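Local coordinates for protein beta-lactamase (Klebsiella pneumoniae, PDB 6HUH) that probably hydrolyses beta-lactam antibiotics to substituted beta-amino acids, as a class D beta-lactamase that confers antibiotic resistance, at residues 198-203 with 244-249; 156-161 with 216-221; 96-101 with 181-186; 230-235 with 255-260. All blocks are in the same frame, centred on the assembly; numbering follows the deposited sequence.

Contact 1: residues 198-203 with 244-249. With SO4 (sulfate ion), chain C.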
loop_
_atom_site.group_PDB
_atom_site.type_symbol
_atom_site.label_atom_id
_atom_site.label_comp_id
_atom_site.label_asym_id
_atom_site.label_seq_id
_atom_site.Cartn_x
_atom_site.Cartn_y
_atom_site.Cartn_z
ATOM N N THR A 198 -12.750 6.934 -3.120
ATOM C CA THR A 198 -13.255 7.473 -4.376
ATOM C C THR A 198 -14.221 6.463 -5.024
ATOM O O THR A 198 -14.088 5.260 -4.808
ATOM C CB THR A 198 -12.116 7.859 -5.324
ATOM O OG1 THR A 198 -11.295 6.721 -5.586
ATOM C CG2 THR A 198 -11.281 9.017 -4.804
ATOM N N GLY A 199 -15.178 6.971 -5.795
ATOM C CA GLY A 199 -16.155 6.181 -6.539
ATOM C C GLY A 199 -16.511 6.840 -7.858
ATOM O O GLY A 199 -16.547 8.064 -7.928
ATOM N N THR A 200 -16.728 6.048 -8.923
ATOM C CA THR A 200 -17.116 6.523 -10.254
ATOM C C THR A 200 -18.211 5.633 -10.831
ATOM O O THR A 200 -18.001 4.433 -11.061
ATOM C CB THR A 200 -15.898 6.759 -11.204
ATOM O OG1 THR A 200 -15.261 7.990 -10.843
ATOM C CG2 THR A 200 -16.290 6.852 -12.690
ATOM N N GLY A 201 -19.366 6.246 -11.051
ATOM C CA GLY A 201 -20.533 5.586 -11.614
ATOM C C GLY A 201 -21.415 6.505 -12.429
ATOM O O GLY A 201 -21.297 7.732 -12.363
ATOM N N TYR A 202 -22.309 5.904 -13.202
ATOM C CA TYR A 202 -23.259 6.630 -14.027
ATOM C C TYR A 202 -24.650 6.367 -13.483
ATOM O O TYR A 202 -24.902 5.257 -13.008
ATOM C CB TYR A 202 -23.141 6.206 -15.492
ATOM C CG TYR A 202 -21.956 6.828 -16.192
ATOM C CD1 TYR A 202 -20.658 6.393 -15.932
ATOM C CD2 TYR A 202 -22.127 7.854 -17.113
ATOM C CE1 TYR A 202 -19.559 6.977 -16.561
ATOM C CE2 TYR A 202 -21.037 8.435 -17.763
ATOM C CZ TYR A 202 -19.755 7.991 -17.484
ATOM O OH TYR A 202 -18.680 8.575 -18.110
ATOM N N PRO A 203 -25.559 7.374 -13.484
ATOM C CA PRO A 203 -26.915 7.127 -12.977
ATOM C C PRO A 203 -27.613 6.078 -13.840
ATOM O O PRO A 203 -27.635 6.243 -15.067
ATOM C CB PRO A 203 -27.585 8.502 -13.072
ATOM C CG PRO A 203 -26.490 9.476 -13.300
ATOM C CD PRO A 203 -25.431 8.743 -14.016
ATOM N N PHE A 244 -10.554 12.538 -14.235
ATOM C CA PHE A 244 -11.499 11.536 -13.733
ATOM C C PHE A 244 -12.326 12.220 -12.671
ATOM O O PHE A 244 -11.740 12.793 -11.751
ATOM C CB PHE A 244 -10.775 10.338 -13.104
ATOM C CG PHE A 244 -10.367 9.227 -14.041
ATOM C CD1 PHE A 244 -11.326 8.468 -14.709
ATOM C CD2 PHE A 244 -9.028 8.887 -14.198
ATOM C CE1 PHE A 244 -10.949 7.415 -15.549
ATOM C CE2 PHE A 244 -8.652 7.838 -15.041
ATOM C CZ PHE A 244 -9.615 7.108 -15.710
ATOM N N ALA A 245 -13.671 12.181 -12.805
ATOM C CA ALA A 245 -14.643 12.778 -11.881
ATOM C C ALA A 245 -14.320 12.601 -10.393
ATOM O O ALA A 245 -14.354 13.592 -9.667
ATOM C CB ALA A 245 -16.037 12.256 -12.180
ATOM N N SER A 246 -13.984 11.359 -9.946
ATOM C CA SER A 246 -13.639 11.040 -8.550
ATOM C C SER A 246 -12.292 11.621 -8.073
ATOM O O SER A 246 -12.115 11.848 -6.867
ATOM C CB SER A 246 -13.671 9.538 -8.316
ATOM O OG SER A 246 -12.699 8.911 -9.133
ATOM N N LEU A 247 -11.343 11.842 -9.005
ATOM C CA LEU A 247 -10.034 12.414 -8.673
ATOM C C LEU A 247 -10.127 13.952 -8.505
ATOM O O LEU A 247 -9.309 14.559 -7.815
ATOM C CB LEU A 247 -8.947 11.979 -9.672
ATOM C CG LEU A 247 -8.913 10.490 -10.058
ATOM C CD1 LEU A 247 -7.657 10.152 -10.866
ATOM C CD2 LEU A 247 -9.028 9.550 -8.837
ATOM N N ARG A 248 -11.165 14.552 -9.090
ATOM C CA ARG A 248 -11.490 15.964 -8.994
ATOM C C ARG A 248 -12.243 16.152 -7.664
ATOM O O ARG A 248 -12.239 17.243 -7.090
ATOM C CB ARG A 248 -12.382 16.376 -10.177
ATOM C CG ARG A 248 -12.251 17.825 -10.542
ATOM C CD ARG A 248 -13.308 18.277 -11.545
ATOM N NE ARG A 248 -12.999 17.938 -12.943
ATOM C CZ ARG A 248 -12.185 18.635 -13.733
ATOM N NH1 ARG A 248 -11.589 19.734 -13.282
ATOM N NH2 ARG A 248 -11.992 18.262 -14.991
ATOM N N ALA A 249 -12.890 15.080 -7.176
ATOM C CA ALA A 249 -13.635 15.083 -5.915
ATOM C C ALA A 249 -12.651 15.054 -4.743
ATOM O O ALA A 249 -12.731 15.925 -3.876
ATOM C CB ALA A 249 -14.601 13.894 -5.866
HETATM S S SO4 C . -12.610 4.715 -8.838
HETATM O O1 SO4 C . -12.138 3.834 -9.912
HETATM O O2 SO4 C . -12.840 6.067 -9.350
HETATM O O3 SO4 C . -13.864 4.191 -8.325
HETATM O O4 SO4 C . -11.613 4.758 -7.770
#
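Thr-198 and Ser-246 bring their CA atoms to 5.5 Å where strand segment 198-201 passes the start of helix segment 245-249, the axes closing to 7.5 Å with N-to-C directions 147° apart. The direct packing centres on Ser-246. Its CB sits 3.3 Å from Gly-199 O, while Thr-198 reaches back with its methyl, CG2 lying 3.6 Å from Ser-246 O. The hydroxyls turn instead to a sulfate, probably from the crystallisation liquor, that bridges strand and helix. Ser-246 OG gives a hydrogen bond of 2.9 Å to sulfate O2, and Thr-198 OG1 gives one of 3.0 Å to O4. A chi1 of 58° swings Thr-198 OG1 to the anion and puts CG2 against the helix, so the two branches of this residue do different work. Two separate sulfate oxygens are thus gripped from two chain segments, and Ser-101 OG adds a further bond. Thr-198 and Gly-199 are the last two residues of the KTG motif, with Gly-199 about 4 Å from the side chain of Ser-51, the predicted acyl-ester nucleophile. The anion therefore probably marks the subsite that takes the substrate carboxylate in serine beta-lactamases.

Contact 2: residues 156-161 with 216-221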
loop_
_atom_site.group_PDB
_atom_site.type_symbol
_atom_site.label_atom_id
_atom_site.label_comp_id
_atom_site.label_asym_id
_atom_site.label_seq_id
_atom_site.Cartn_x
_atom_site.Cartn_y
_atom_site.Cartn_z
ATOM N N GLN A 156 -26.377 12.517 1.831
ATOM C CA GLN A 156 -26.884 12.629 3.200
ATOM C C GLN A 156 -26.816 11.276 3.865
ATOM O O GLN A 156 -26.223 11.157 4.941
ATOM C CB GLN A 156 -28.342 13.117 3.222
ATOM C CG GLN A 156 -28.510 14.612 3.354
ATOM C CD GLN A 156 -29.878 15.038 2.876
ATOM O OE1 GLN A 156 -30.837 14.247 2.862
ATOM N NE2 GLN A 156 -29.990 16.301 2.452
ATOM N N GLU A 157 -27.420 10.253 3.219
ATOM C CA GLU A 157 -27.459 8.868 3.691
ATOM C C GLU A 157 -26.053 8.310 3.903
ATOM O O GLU A 157 -25.835 7.673 4.926
ATOM C CB GLU A 157 -28.244 7.977 2.721
ATOM C CG GLU A 157 -29.730 8.253 2.645
ATOM C CD GLU A 157 -30.451 7.481 1.555
ATOM O OE1 GLU A 157 -29.862 7.298 0.463
ATOM O OE2 GLU A 157 -31.622 7.094 1.777
ATOM N N GLN A 158 -25.101 8.578 2.957
ATOM C CA GLN A 158 -23.667 8.186 3.025
ATOM C C GLN A 158 -22.977 8.673 4.299
ATOM O O GLN A 158 -22.226 7.911 4.910
ATOM C CB GLN A 158 -22.895 8.750 1.836
ATOM C CG GLN A 158 -22.942 7.852 0.639
ATOM C CD GLN A 158 -21.694 7.060 0.425
ATOM O OE1 GLN A 158 -20.980 6.673 1.370
ATOM N NE2 GLN A 158 -21.426 6.780 -0.845
ATOM N N ALA A 159 -23.236 9.949 4.675
ATOM C CA ALA A 159 -22.741 10.632 5.873
ATOM C C ALA A 159 -23.327 9.980 7.118
ATOM O O ALA A 159 -22.609 9.784 8.095
ATOM C CB ALA A 159 -23.139 12.105 5.832
ATOM N N ARG A 160 -24.632 9.642 7.078
ATOM C CA ARG A 160 -25.347 8.979 8.157
ATOM C C ARG A 160 -24.710 7.602 8.418
ATOM O O ARG A 160 -24.345 7.297 9.564
ATOM C CB ARG A 160 -26.821 8.867 7.778
ATOM C CG ARG A 160 -27.721 8.217 8.817
ATOM C CD ARG A 160 -27.814 9.001 10.112
ATOM N NE ARG A 160 -27.119 8.281 11.175
ATOM C CZ ARG A 160 -27.134 8.630 12.454
ATOM N NH1 ARG A 160 -27.800 9.708 12.848
ATOM N NH2 ARG A 160 -26.476 7.904 13.352
ATOM N N PHE A 161 -24.507 6.809 7.331
ATOM C CA PHE A 161 -23.864 5.490 7.364
ATOM C C PHE A 161 -22.451 5.582 7.978
ATOM O O PHE A 161 -22.172 4.866 8.937
ATOM C CB PHE A 161 -23.833 4.840 5.953
ATOM C CG PHE A 161 -22.829 3.712 5.815
ATOM C CD1 PHE A 161 -23.045 2.487 6.434
ATOM C CD2 PHE A 161 -21.641 3.898 5.125
ATOM C CE1 PHE A 161 -22.089 1.469 6.362
ATOM C CE2 PHE A 161 -20.687 2.885 5.055
ATOM C CZ PHE A 161 -20.915 1.675 5.673
ATOM N N ILE A 216 -20.344 10.339 -12.110
ATOM C CA ILE A 216 -20.502 10.740 -10.711
ATOM C C ILE A 216 -19.211 10.391 -9.993
ATOM O O ILE A 216 -18.846 9.218 -9.887
ATOM C CB ILE A 216 -21.731 10.163 -9.947
ATOM C CG1 ILE A 216 -23.056 10.431 -10.689
ATOM C CG2 ILE A 216 -21.772 10.698 -8.493
ATOM C CD1 ILE A 216 -24.065 9.337 -10.548
ATOM N N GLY A 217 -18.523 11.417 -9.541
ATOM C CA GLY A 217 -17.300 11.254 -8.779
ATOM C C GLY A 217 -17.649 11.250 -7.317
ATOM O O GLY A 217 -18.542 11.976 -6.895
ATOM N N TRP A 218 -17.029 10.405 -6.545
ATOM C CA TRP A 218 -17.340 10.398 -5.130
ATOM C C TRP A 218 -16.044 10.467 -4.318
ATOM O O TRP A 218 -15.101 9.748 -4.622
ATOM C CB TRP A 218 -18.034 9.079 -4.729
ATOM C CG TRP A 218 -19.484 8.845 -5.027
ATOM C CD1 TRP A 218 -19.983 8.080 -6.043
ATOM C CD2 TRP A 218 -20.580 9.057 -4.118
ATOM N NE1 TRP A 218 -21.337 7.893 -5.879
ATOM C CE2 TRP A 218 -21.732 8.489 -4.711
ATOM C CE3 TRP A 218 -20.714 9.733 -2.888
ATOM C CZ2 TRP A 218 -22.996 8.589 -4.128
ATOM C CZ3 TRP A 218 -21.963 9.826 -2.311
ATOM C CH2 TRP A 218 -23.088 9.255 -2.927
ATOM N N PHE A 219 -16.018 11.275 -3.266
ATOM C CA PHE A 219 -14.957 11.258 -2.271
ATOM C C PHE A 219 -15.573 11.359 -0.888
ATOM O O PHE A 219 -15.980 12.437 -0.439
ATOM C CB PHE A 219 -13.796 12.216 -2.492
ATOM C CG PHE A 219 -12.673 11.775 -1.580
ATOM C CD1 PHE A 219 -12.072 10.526 -1.737
ATOM C CD2 PHE A 219 -12.276 12.565 -0.510
ATOM C CE1 PHE A 219 -11.088 10.086 -0.857
ATOM C CE2 PHE A 219 -11.265 12.134 0.355
ATOM C CZ PHE A 219 -10.688 10.891 0.181
ATOM N N VAL A 220 -15.744 10.187 -0.269
ATOM C CA VAL A 220 -16.422 10.010 1.018
ATOM C C VAL A 220 -15.464 9.523 2.041
ATOM O O VAL A 220 -14.531 8.817 1.683
ATOM C CB VAL A 220 -17.687 9.108 0.903
ATOM C CG1 VAL A 220 -18.656 9.686 -0.102
ATOM C CG2 VAL A 220 -17.340 7.684 0.522
ATOM N N GLY A 221 -15.663 9.919 3.288
ATOM C CA GLY A 221 -14.767 9.523 4.367
ATOM C C GLY A 221 -14.811 10.400 5.588
ATOM O O GLY A 221 -15.723 11.205 5.754
#
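Gln-158 reaches from helix 155-166 to Trp-218 on the central sheet and lays its amide nitrogen over one face of the indole. NE2 stands 3.4 Å above the ring plane, offset toward the rim, with CZ3 as its closest ring atom. The amide and ring planes are 49° apart, so the nitrogen end approaches the face without the two flat groups stacking. The aliphatic part of the same side chain follows it down, Gln-158 CG being 3.7 Å from Trp-218 CZ3. On its oxygen side the amide meets Val-220, with Gln-158 OE1 3.9 Å from Val-220 CG2, and the two side chains cross at about a right angle. The glutamine chain bends at CB-CG, with a chi2 of -102°, and this bend turns the amide out of line with the CA-CB-CG course so that it can touch both residues.

Each flat group has a polar partner in the second shell. Gln-158 NE2 is hydrogen-bonded to Thr-52 OG1, and Trp-218 NE1 to Pro-48 O, so both polar ends are tied to the chain at or before the SxxK motif, STFK here, that contains the predicted nucleophile Ser-51 and the carboxylated Lys-54. Val-233 on the adjoining strand packs against Trp-218 and Val-220. This is the buried helix-on-sheet interface behind the active site of the penicillin-recognising enzyme fold.

Contact 3: residues 96-101 with 181-186. With SO4 (sulfate ion), chain C.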
loop_
_atom_site.group_PDB
_atom_site.type_symbol
_atom_site.label_atom_id
_atom_site.label_comp_id
_atom_site.label_asym_id
_atom_site.label_seq_id
_atom_site.Cartn_x
_atom_site.Cartn_y
_atom_site.Cartn_z
ATOM N N ARG A 96 -4.772 -3.276 -1.706
ATOM C CA ARG A 96 -4.700 -3.080 -3.151
ATOM C C ARG A 96 -6.124 -2.991 -3.744
ATOM O O ARG A 96 -6.318 -2.334 -4.764
ATOM C CB ARG A 96 -3.889 -4.234 -3.777
ATOM C CG ARG A 96 -3.629 -4.075 -5.258
ATOM C CD ARG A 96 -2.695 -5.136 -5.781
ATOM N NE ARG A 96 -2.671 -5.146 -7.248
ATOM C CZ ARG A 96 -1.812 -4.453 -7.989
ATOM N NH1 ARG A 96 -0.904 -3.675 -7.414
ATOM N NH2 ARG A 96 -1.854 -4.535 -9.312
ATOM N N TRP A 97 -7.107 -3.658 -3.096
ATOM C CA TRP A 97 -8.540 -3.692 -3.446
ATOM C C TRP A 97 -9.116 -2.301 -3.373
ATOM O O TRP A 97 -9.702 -1.821 -4.336
ATOM C CB TRP A 97 -9.252 -4.583 -2.426
ATOM C CG TRP A 97 -10.742 -4.645 -2.500
ATOM C CD1 TRP A 97 -11.496 -4.837 -3.619
ATOM C CD2 TRP A 97 -11.641 -4.761 -1.386
ATOM N NE1 TRP A 97 -12.821 -4.970 -3.279
ATOM C CE2 TRP A 97 -12.939 -4.927 -1.912
ATOM C CE3 TRP A 97 -11.482 -4.666 0.008
ATOM C CZ2 TRP A 97 -14.070 -5.030 -1.093
ATOM C CZ3 TRP A 97 -12.598 -4.759 0.817
ATOM C CH2 TRP A 97 -13.873 -4.951 0.270
ATOM N N MET A 98 -8.908 -1.643 -2.226
ATOM C CA MET A 98 -9.362 -0.288 -1.942
ATOM C C MET A 98 -8.710 0.723 -2.873
ATOM O O MET A 98 -9.412 1.557 -3.461
ATOM C CB MET A 98 -9.102 0.071 -0.467
ATOM C CG MET A 98 -10.000 -0.658 0.490
ATOM S SD MET A 98 -11.757 -0.396 0.129
ATOM C CE MET A 98 -12.442 -0.731 1.687
ATOM N N THR A 99 -7.371 0.604 -3.038
ATOM C CA THR A 99 -6.520 1.478 -3.845
ATOM C C THR A 99 -6.967 1.528 -5.330
ATOM O O THR A 99 -7.442 2.581 -5.765
ATOM C CB THR A 99 -5.034 1.108 -3.638
ATOM O OG1 THR A 99 -4.730 1.200 -2.239
ATOM C CG2 THR A 99 -4.086 2.021 -4.395
ATOM N N TYR A 100 -6.867 0.411 -6.074
ATOM C CA TYR A 100 -7.205 0.359 -7.503
ATOM C C TYR A 100 -8.691 -0.032 -7.786
ATOM O O TYR A 100 -9.027 -0.342 -8.938
ATOM C CB TYR A 100 -6.202 -0.536 -8.262
ATOM C CG TYR A 100 -4.776 -0.240 -7.854
ATOM C CD1 TYR A 100 -4.076 0.824 -8.415
ATOM C CD2 TYR A 100 -4.160 -0.960 -6.840
ATOM C CE1 TYR A 100 -2.790 1.147 -7.988
ATOM C CE2 TYR A 100 -2.876 -0.648 -6.407
ATOM C CZ TYR A 100 -2.199 0.412 -6.974
ATOM O OH TYR A 100 -0.943 0.713 -6.511
ATOM N N SER A 101 -9.585 0.050 -6.749
ATOM C CA SER A 101 -11.025 -0.257 -6.856
ATOM C C SER A 101 -11.267 -1.522 -7.697
ATOM O O SER A 101 -11.934 -1.486 -8.738
ATOM C CB SER A 101 -11.809 0.931 -7.415
ATOM O OG SER A 101 -11.931 1.993 -6.484
ATOM N N ALA A 181 -10.322 0.941 8.462
ATOM C CA ALA A 181 -9.655 2.237 8.541
ATOM C C ALA A 181 -8.293 2.190 7.843
ATOM O O ALA A 181 -7.987 3.051 7.015
ATOM C CB ALA A 181 -9.461 2.630 10.006
ATOM N N ASN A 182 -7.486 1.177 8.188
ATOM C CA ASN A 182 -6.146 0.976 7.667
ATOM C C ASN A 182 -6.126 0.893 6.148
ATOM O O ASN A 182 -5.494 1.740 5.513
ATOM C CB ASN A 182 -5.463 -0.226 8.331
ATOM C CG ASN A 182 -5.115 -0.048 9.806
ATOM O OD1 ASN A 182 -5.047 1.057 10.349
ATOM N ND2 ASN A 182 -4.840 -1.147 10.491
ATOM N N ILE A 183 -6.891 -0.048 5.563
ATOM C CA ILE A 183 -6.967 -0.203 4.103
ATOM C C ILE A 183 -7.558 1.050 3.388
ATOM O O ILE A 183 -7.249 1.251 2.211
ATOM C CB ILE A 183 -7.660 -1.526 3.661
ATOM C CG1 ILE A 183 -9.085 -1.675 4.206
ATOM C CG2 ILE A 183 -6.805 -2.696 4.044
ATOM C CD1 ILE A 183 -9.890 -2.835 3.590
ATOM N N LEU A 184 -8.332 1.910 4.122
ATOM C CA LEU A 184 -8.994 3.155 3.626
ATOM C C LEU A 184 -8.246 4.482 3.931
ATOM O O LEU A 184 -8.727 5.544 3.536
ATOM C CB LEU A 184 -10.435 3.289 4.201
ATOM C CG LEU A 184 -11.574 2.469 3.612
ATOM C CD1 LEU A 184 -12.826 2.709 4.393
ATOM C CD2 LEU A 184 -11.808 2.817 2.163
ATOM N N ARG A 185 -7.122 4.417 4.682
ATOM C CA ARG A 185 -6.290 5.553 5.098
ATOM C C ARG A 185 -5.719 6.341 3.920
ATOM O O ARG A 185 -5.269 5.763 2.933
ATOM C CB ARG A 185 -5.187 5.082 6.044
ATOM C CG ARG A 185 -4.415 6.201 6.725
ATOM C CD ARG A 185 -4.748 6.327 8.204
ATOM N NE ARG A 185 -3.614 6.860 8.962
ATOM C CZ ARG A 185 -3.271 8.142 9.002
ATOM N NH1 ARG A 185 -3.973 9.050 8.324
ATOM N NH2 ARG A 185 -2.212 8.529 9.700
ATOM N N GLN A 186 -5.735 7.668 4.060
ATOM C CA GLN A 186 -5.311 8.697 3.106
ATOM C C GLN A 186 -4.195 9.599 3.728
ATOM O O GLN A 186 -3.972 9.537 4.953
ATOM C CB GLN A 186 -6.544 9.570 2.763
ATOM C CG GLN A 186 -7.677 8.863 2.024
ATOM C CD GLN A 186 -7.349 8.623 0.571
ATOM O OE1 GLN A 186 -6.700 9.446 -0.087
ATOM N NE2 GLN A 186 -7.777 7.473 0.042
HETATM S S SO4 C . -12.610 4.715 -8.838
HETATM O O1 SO4 C . -12.138 3.834 -9.912
HETATM O O2 SO4 C . -12.840 6.067 -9.350
HETATM O O3 SO4 C . -13.864 4.191 -8.325
HETATM O O4 SO4 C . -11.613 4.758 -7.770
#
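Trp-97 meets Ile-183 obliquely, with indole CE3 4.3 Å from Ile-183 CD1. One face of the indole carries the sulfur of the next residue, Met-98 SD, 4.3 Å above the plane and toward the rim, while the ring of Tyr-105 meets the indole with planes about 50° apart. Ser-106 OG takes up Trp-97 NE1. On the Tyr-100 ring, Thr-99 CG2 lies over one face, and this tyrosine also packs on Tyr-100 of the second subunit.

Met-98 is the link between the helices. Its CB abuts Ile-183 O at 3.5 Å, and CG lies 3.8 Å from Ile-183 CD1. A bend at chi2 (-56°) turns the thioether across the end of helix 174-184, bringing CE to 3.6 Å from Leu-184 CD2. The methyl thus touches both Ile-183 and Leu-184.

Polar groups gather where helix 94-99 ends. Lys-197 NZ is hydrogen-bonded to Met-98 O and Ser-101 OG, and Ser-101 OG also bonds sulfate O4 at 3.1 Å. Ser-101 opens the sequence SVI, probably the counterpart of the S-x-V motif of class D enzymes, with isoleucine in third place. The helices are therefore joined by apolar packing without polar pairing between them, while the hydrogen bonds of Ser-101 lie on the sulfate side.

Contact 4: residues 230-235 with 255-260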
loop_
_atom_site.group_PDB
_atom_site.type_symbol
_atom_site.label_atom_id
_atom_site.label_comp_id
_atom_site.label_asym_id
_atom_site.label_seq_id
_atom_site.Cartn_x
_atom_site.Cartn_y
_atom_site.Cartn_z
ATOM N N LEU A 230 -14.867 14.029 11.990
ATOM C CA LEU A 230 -15.615 14.814 11.006
ATOM C C LEU A 230 -15.834 14.016 9.730
ATOM O O LEU A 230 -14.864 13.641 9.073
ATOM C CB LEU A 230 -14.847 16.114 10.706
ATOM C CG LEU A 230 -15.423 17.089 9.676
ATOM C CD1 LEU A 230 -15.634 18.427 10.289
ATOM C CD2 LEU A 230 -14.481 17.262 8.488
ATOM N N ILE A 231 -17.110 13.761 9.381
ATOM C CA ILE A 231 -17.503 13.064 8.150
ATOM C C ILE A 231 -17.486 14.114 7.000
ATOM O O ILE A 231 -17.603 15.313 7.258
ATOM C CB ILE A 231 -18.913 12.417 8.281
ATOM C CG1 ILE A 231 -19.098 11.569 9.574
ATOM C CG2 ILE A 231 -19.289 11.631 7.040
ATOM C CD1 ILE A 231 -18.260 10.424 9.796
ATOM N N PHE A 232 -17.339 13.655 5.744
ATOM C CA PHE A 232 -17.355 14.488 4.537
ATOM C C PHE A 232 -17.776 13.632 3.344
ATOM O O PHE A 232 -17.378 12.474 3.236
ATOM C CB PHE A 232 -16.015 15.211 4.289
ATOM C CG PHE A 232 -14.828 14.300 4.142
ATOM C CD1 PHE A 232 -14.591 13.623 2.947
ATOM C CD2 PHE A 232 -13.927 14.134 5.184
ATOM C CE1 PHE A 232 -13.532 12.711 2.836
ATOM C CE2 PHE A 232 -12.826 13.270 5.047
ATOM C CZ PHE A 232 -12.649 12.548 3.880
ATOM N N VAL A 233 -18.624 14.192 2.483
ATOM C CA VAL A 233 -19.148 13.524 1.298
ATOM C C VAL A 233 -19.097 14.547 0.175
ATOM O O VAL A 233 -19.540 15.686 0.360
ATOM C CB VAL A 233 -20.594 12.974 1.507
ATOM C CG1 VAL A 233 -21.095 12.246 0.267
ATOM C CG2 VAL A 233 -20.697 12.059 2.724
ATOM N N HIS A 234 -18.546 14.163 -0.984
ATOM C CA HIS A 234 -18.485 15.072 -2.136
ATOM C C HIS A 234 -18.737 14.362 -3.458
ATOM O O HIS A 234 -18.190 13.289 -3.685
ATOM C CB HIS A 234 -17.175 15.868 -2.152
ATOM C CG HIS A 234 -17.047 16.877 -3.258
ATOM N ND1 HIS A 234 -17.992 17.855 -3.459
ATOM C CD2 HIS A 234 -16.043 17.059 -4.148
ATOM C CE1 HIS A 234 -17.557 18.581 -4.475
ATOM N NE2 HIS A 234 -16.387 18.139 -4.919
ATOM N N THR A 235 -19.579 14.958 -4.322
ATOM C CA THR A 235 -19.867 14.413 -5.654
ATOM C C THR A 235 -19.462 15.370 -6.750
ATOM O O THR A 235 -19.565 16.585 -6.578
ATOM C CB THR A 235 -21.311 13.971 -5.835
ATOM O OG1 THR A 235 -22.151 15.085 -5.617
ATOM C CG2 THR A 235 -21.696 12.814 -4.932
ATOM N N ALA A 255 -8.610 20.267 -0.516
ATOM C CA ALA A 255 -8.468 21.711 -0.614
ATOM C C ALA A 255 -9.255 22.352 0.540
ATOM O O ALA A 255 -8.650 22.973 1.422
ATOM C CB ALA A 255 -8.995 22.200 -1.964
ATOM N N ALA A 256 -10.595 22.095 0.568
ATOM C CA ALA A 256 -11.611 22.622 1.490
ATOM C C ALA A 256 -11.707 21.979 2.893
ATOM O O ALA A 256 -12.521 22.442 3.703
ATOM C CB ALA A 256 -12.962 22.553 0.819
ATOM N N LEU A 257 -10.888 20.950 3.185
ATOM C CA LEU A 257 -10.899 20.248 4.466
ATOM C C LEU A 257 -10.278 21.019 5.640
ATOM O O LEU A 257 -10.923 21.105 6.691
ATOM C CB LEU A 257 -10.240 18.877 4.317
ATOM C CG LEU A 257 -10.987 17.688 4.885
ATOM C CD1 LEU A 257 -12.449 17.720 4.551
ATOM C CD2 LEU A 257 -10.382 16.407 4.391
ATOM N N PRO A 258 -9.054 21.594 5.513
ATOM C CA PRO A 258 -8.438 22.274 6.668
ATOM C C PRO A 258 -9.289 23.364 7.324
ATOM O O PRO A 258 -9.249 23.488 8.544
ATOM C CB PRO A 258 -7.123 22.805 6.103
ATOM C CG PRO A 258 -6.792 21.850 5.021
ATOM C CD PRO A 258 -8.114 21.571 4.374
ATOM N N GLU A 259 -10.090 24.104 6.558
ATOM C CA GLU A 259 -10.961 25.107 7.177
ATOM C C GLU A 259 -12.036 24.471 8.091
ATOM O O GLU A 259 -12.255 24.967 9.186
ATOM C CB GLU A 259 -11.573 26.078 6.148
ATOM C CG GLU A 259 -12.461 25.454 5.093
ATOM C CD GLU A 259 -12.966 26.450 4.074
ATOM O OE1 GLU A 259 -14.012 27.087 4.336
ATOM O OE2 GLU A 259 -12.324 26.583 3.008
ATOM N N GLN A 260 -12.650 23.352 7.667
ATOM C CA GLN A 260 -13.682 22.612 8.411
ATOM C C GLN A 260 -13.128 22.013 9.669
ATOM O O GLN A 260 -13.858 21.908 10.658
ATOM C CB GLN A 260 -14.267 21.486 7.567
ATOM C CG GLN A 260 -14.794 21.946 6.242
ATOM C CD GLN A 260 -15.888 22.962 6.406
ATOM O OE1 GLN A 260 -15.691 24.150 6.167
ATOM N NE2 GLN A 260 -17.061 22.522 6.840
#
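Leu-230 and Phe-232 form a largely apolar contact with Leu-257, and Leu-230 also touches the Gln-260 backbone, where the C-terminal helix 245-264 lies along one face of the antiparallel sheet. The short segments have axes 10.9 Å apart at closest, and their N-to-C directions differ by 150°, nearly antiparallel. Leu-257 brings both methyls to the phenyl ring, CD1 obliquely: CD1 is 3.9 Å from Phe-232 CD2, and CD2 is 4.0 Å from Phe-232 CE2. With chi1 at 59°, the ring of Phe-232 lies between its own backbone N and carbonyl directions, where Leu-257 crosses it at about a right angle. Further along the helix, Leu-230 CD1 approaches Gln-260 O at 3.9 Å, while its CD2 stands a looser 4.5 Å from Leu-257 CD1.

The helix is kinked at 258-259, where neither nitrogen bonds to the turn before; that of Pro-258 has no hydrogen to give. Phe-232 also meets the ring of Phe-219 on the next strand, and Leu-257 and Gln-260 touch Phe-29 on strand 26-30. Far from the annotated sites, this is the seam by which the C-terminal helix packs on the sheet in the alpha/beta part of the penicillin-recognising fold.

How the contacts relate
All four contacts reach one antiparallel sheet, their strands neighbouring in the order 228-238, 215-225, 192-201, 185-189. Contacts 1 and 4 share helix 245-264; contact 2 brings helix 155-166 to the other face. Contacts 2 and 4, 11 Å apart, are joined by backbone pairing, Gly-221 O to Phe-232 N at 2.9 Å, and contacts 1 and 2, 12 Å apart, by Gly-199 O to Trp-218 N at 2.8 Å. Along the chain contact 3 closes before contacts 1 and 4 open, while contact 1 interleaves with contacts 2 and 4. Contacts 1 and 3, 16 Å apart, hold the same sulfate, placing the anion site between strand 192-201, helix 245-264 and the turn after helix 94-99.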